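Local structure of SYE1 (Shewanella oneidensis, 4AWT) at residues A182-L187 against P236-N241. The protein binds flavin mononucleotide and probably reduces the carbon–carbon double bonds of its substrates with NADH or NADPH, as an Old Yellow Enzyme relative. The protein carries 1 engineered substitution. Numbering follows the deposited sequence.
Sequences AANGYL and PLTTLN. With BOG (octyl beta-D-glucopyranoside), chain D.
Asn-241 ND2 is shared between Asn-184 O of the neighbouring TIM-barrel loop and a bound detergent sugar. The two loops follow strands 177-181 and 230-234, neighbours in the barrel, and the 182-187 loop contributes Asn-184 to the FMN pocket. ND2 donates a nearly straight bond (165°) to Asn-184 O at 2.9 Å. This carbonyl oxygen lies close to the amide plane of Asn-241 and also above one face of the Tyr-186 ring, toward its rim. A second, more bent bond runs 3.1 Å from Asn-241 ND2 to O6 of octyl glucoside. Without the amide, as with an alanine here, Asn-184 O and the sugar O6 would probably both lose this shared donor. Gly-185 is the third residue of a type I' turn from Ala-183 to Tyr-186, and its positive phi suits a glycine. Its CA packs 4.1 Å from Asn-241 CB, where a side chain on residue 185 would clash. Asn-184 has CG anti to its carbonyl carbon (chi1 -63°), which helps bring OD1 to a water that donates to it and accepts from Thr-238 OG1. A second water donates to both Gly-185 O and Asn-241 O. Tyr-186 OH hydrogen-bonds to Tyr-68 OH and, at 2.7 Å, to the sugar O4, which lies near the plane of the Tyr-186 ring.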
ATOM      1  N   ALA A 182      -0.829   2.469  -5.883  1.00  5.18           N
ATOM      2  CA  ALA A 182      -1.176   3.524  -6.798  1.00  5.76           C
ATOM      3  C   ALA A 182      -1.955   4.625  -6.099  1.00  5.58           C
ATOM      4  O   ALA A 182      -2.682   5.390  -6.741  1.00  6.32           O
ATOM      5  CB  ALA A 182      -1.929   2.969  -8.014  1.00  5.69           C
ATOM      6  N   ALA A 183      -1.714   4.766  -4.805  1.00  5.74           N
ATOM      7  CA  ALA A 183      -2.463   5.622  -3.898  1.00  5.84           C
ATOM      8  C   ALA A 183      -1.528   6.610  -3.209  1.00  5.80           C
ATOM      9  O   ALA A 183      -0.339   6.699  -3.494  1.00  6.39           O
ATOM     10  CB  ALA A 183      -3.243   4.740  -2.920  1.00  6.18           C
ATOM     11  N   ASN A 184      -2.130   7.361  -2.285  1.00  6.34           N
ATOM     12  CA  ASN A 184      -1.561   8.244  -1.296  1.00  7.15           C
ATOM     13  C   ASN A 184      -0.436   9.118  -1.872  1.00  6.71           C
ATOM     14  O   ASN A 184       0.547   9.409  -1.186  1.00  7.66           O
ATOM     15  CB  ASN A 184      -1.133   7.462  -0.066  1.00  7.92           C
ATOM     16  CG  ASN A 184      -2.340   6.820   0.577  1.00  9.07           C
ATOM     17  OD1 ASN A 184      -3.470   7.079   0.218  1.00  9.04           O
ATOM     18  ND2 ASN A 184      -2.096   5.960   1.533  1.00 16.82           N
ATOM     19  N   GLY A 185      -0.646   9.616  -3.077  1.00  6.74           N
ATOM     20  CA  GLY A 185       0.216  10.632  -3.620  1.00  7.10           C
ATOM     21  C   GLY A 185       1.522  10.134  -4.200  1.00  5.91           C
ATOM     22  O   GLY A 185       2.371  10.976  -4.550  1.00  6.72           O
ATOM     23  N   TYR A 186       1.704   8.831  -4.340  1.00  5.81           N
ATOM     24  CA  TYR A 186       2.964   8.263  -4.830  1.00  5.69           C
ATOM     25  C   TYR A 186       2.991   8.250  -6.350  1.00  5.51           C
ATOM     26  O   TYR A 186       2.215   8.913  -7.004  1.00  5.98           O
ATOM     27  CB  TYR A 186       3.251   6.956  -4.083  1.00  6.02           C
ATOM     28  CG  TYR A 186       3.414   7.225  -2.602  1.00  6.15           C
ATOM     29  CD1 TYR A 186       4.446   8.027  -2.126  1.00  6.30           C
ATOM     30  CD2 TYR A 186       2.538   6.675  -1.680  1.00  6.66           C
ATOM     31  CE1 TYR A 186       4.609   8.281  -0.785  1.00  6.52           C
ATOM     32  CE2 TYR A 186       2.693   6.914  -0.337  1.00  7.10           C
ATOM     33  CZ  TYR A 186       3.710   7.715   0.135  1.00  6.89           C
ATOM     34  OH  TYR A 186       3.810   7.936   1.471  1.00  7.84           O
ATOM     35  N   LEU A 187       3.996   7.571  -6.958  1.00  5.74           N
ATOM     36  CA  LEU A 187       4.307   7.828  -8.357  1.00  5.78           C
ATOM     37  C   LEU A 187       3.126   7.654  -9.275  1.00  5.81           C
ATOM     38  O   LEU A 187       2.826   8.531 -10.097  1.00  6.35           O
ATOM     39  CB  LEU A 187       5.447   6.919  -8.839  1.00  5.90           C
ATOM     40  CG  LEU A 187       5.845   7.190 -10.289  1.00  6.45           C
ATOM     41  CD1 LEU A 187       6.400   8.575 -10.518  1.00  7.37           C
ATOM     42  CD2 LEU A 187       6.840   6.120 -10.742  1.00  7.52           C
ATOM     43  N   PRO A 236      -8.952   7.834  -4.109  1.00  6.72           N
ATOM     44  CA  PRO A 236      -9.670   8.790  -4.958  1.00  7.20           C
ATOM     45  C   PRO A 236      -9.751  10.189  -4.383  1.00  7.46           C
ATOM     46  O   PRO A 236      -9.723  11.154  -5.171  1.00  9.62           O
ATOM     47  CB  PRO A 236     -11.060   8.164  -5.094  1.00  8.08           C
ATOM     48  CG  PRO A 236     -10.842   6.681  -4.907  1.00  9.08           C
ATOM     49  CD  PRO A 236      -9.752   6.621  -3.830  1.00  7.20           C
ATOM     50  N   LEU A 237      -9.938  10.328  -3.065  1.00  7.03           N
ATOM     51  CA  LEU A 237     -10.361  11.586  -2.520  1.00  7.28           C
ATOM     52  C   LEU A 237      -9.382  12.192  -1.518  1.00  7.73           C
ATOM     53  O   LEU A 237      -9.448  13.415  -1.260  1.00  9.54           O
ATOM     54  CB  LEU A 237     -11.725  11.484  -1.845  1.00  7.75           C
ATOM     55  CG  LEU A 237     -12.858  11.104  -2.780  1.00  9.14           C
ATOM     56  CD1 LEU A 237     -14.139  10.996  -1.960  1.00 11.73           C
ATOM     57  CD2 LEU A 237     -13.057  12.098  -3.897  1.00 13.87           C
ATOM     58  N   THR A 238      -8.496  11.436  -0.922  1.00  7.51           N
ATOM     59  CA  THR A 238      -7.474  12.021  -0.060  1.00  7.77           C
ATOM     60  C   THR A 238      -6.438  12.742  -0.932  1.00  8.00           C
ATOM     61  O   THR A 238      -6.252  12.435  -2.092  1.00  8.88           O
ATOM     62  CB  THR A 238      -6.823  10.976   0.841  1.00  7.50           C
ATOM     63  OG1 THR A 238      -6.272   9.966  -0.017  1.00  7.60           O
ATOM     64  CG2 THR A 238      -7.801  10.371   1.826  1.00  8.13           C
ATOM     65  N   THR A 239      -5.833  13.744  -0.322  1.00  8.59           N
ATOM     66  CA  THR A 239      -4.919  14.668  -1.004  1.00  8.86           C
ATOM     67  C   THR A 239      -3.721  15.017  -0.153  1.00  9.03           C
ATOM     68  O   THR A 239      -2.906  15.892  -0.521  1.00  9.74           O
ATOM     69  CB  THR A 239      -5.667  15.957  -1.407  1.00 10.22           C
ATOM     70  OG1 THR A 239      -6.109  16.602  -0.188  1.00 12.09           O
ATOM     71  CG2 THR A 239      -6.813  15.691  -2.347  1.00 10.45           C
ATOM     72  N   LEU A 240      -3.545  14.357   0.995  1.00  9.74           N
ATOM     73  CA  LEU A 240      -2.554  14.761   1.956  1.00  9.58           C
ATOM     74  C   LEU A 240      -1.155  14.862   1.391  1.00  9.29           C
ATOM     75  O   LEU A 240      -0.396  15.770   1.747  1.00 10.34           O
ATOM     76  CB  LEU A 240      -2.570  13.723   3.124  1.00 10.47           C
ATOM     77  CG  LEU A 240      -1.675  14.062   4.283  1.00 11.29           C
ATOM     78  CD1 LEU A 240      -2.142  15.310   4.998  1.00 14.28           C
ATOM     79  CD2 LEU A 240      -1.639  12.853   5.204  1.00 14.69           C
ATOM     80  N   ASN A 241      -0.740  13.898   0.571  1.00  9.70           N
ATOM     81  CA  ASN A 241       0.601  13.892   0.018  1.00  9.37           C
ATOM     82  C   ASN A 241       0.744  14.649  -1.285  1.00  9.37           C
ATOM     83  O   ASN A 241       1.779  14.574  -1.938  1.00 10.55           O
ATOM     84  CB  ASN A 241       1.128  12.461  -0.088  1.00 10.34           C
ATOM     85  CG  ASN A 241       1.386  11.896   1.258  1.00 11.92           C
ATOM     86  OD1 ASN A 241       1.599  12.639   2.231  1.00 17.24           O
ATOM     87  ND2 ASN A 241       1.365  10.578   1.316  1.00 15.69           N
TER
HETATM   88  C1  BOG D 502       3.947   8.408   6.277  0.51 11.00           C
HETATM   89  O1  BOG D 502       3.965   8.932   7.576  0.51 11.58           O
HETATM   90  C2  BOG D 502       4.437   6.995   6.225  0.51 11.22           C
HETATM   91  O2  BOG D 502       5.799   6.903   6.581  0.51 12.62           O
HETATM   92  C3  BOG D 502       4.312   6.380   4.822  0.51 10.34           C
HETATM   93  O3  BOG D 502       4.560   5.002   4.868  0.51 11.87           O
HETATM   94  C4  BOG D 502       2.855   6.545   4.368  0.51  9.40           C
HETATM   95  O4  BOG D 502       2.740   6.066   3.071  0.51 10.28           O
HETATM   96  C5  BOG D 502       2.379   7.988   4.475  0.51  9.95           C
HETATM   97  O5  BOG D 502       2.551   8.365   5.827  0.51  8.52           O
HETATM   98  C6  BOG D 502       0.934   8.140   4.071  0.51  9.65           C
HETATM   99  O6  BOG D 502       0.664   9.529   4.132  0.51  8.16           O
HETATM  100  C1' BOG D 502       4.073  10.335   7.645  0.51 15.15           C
HETATM  101  C2' BOG D 502       4.273  10.900   9.049  0.51 23.21           C
HETATM  102  C3' BOG D 502       3.343  10.333  10.078  0.51 30.21           C
HETATM  103  C4' BOG D 502       3.135  11.030  11.417  0.51 33.03           C
HETATM  104  C5' BOG D 502       3.545  10.049  12.519  0.51 33.45           C
HETATM  105  C6' BOG D 502       4.825  10.521  13.212  0.51 31.53           C
HETATM  106  C7' BOG D 502       5.240   9.510  14.296  0.51 28.70           C
HETATM  107  C8' BOG D 502       6.118  10.282  15.274  0.51 33.30           C
HETATM  108  O   HOH W   1      -5.824   7.753   1.375  1.00  7.50           O
HETATM  109  O   HOH W   2       2.512  13.762  -4.388  1.00  8.17           O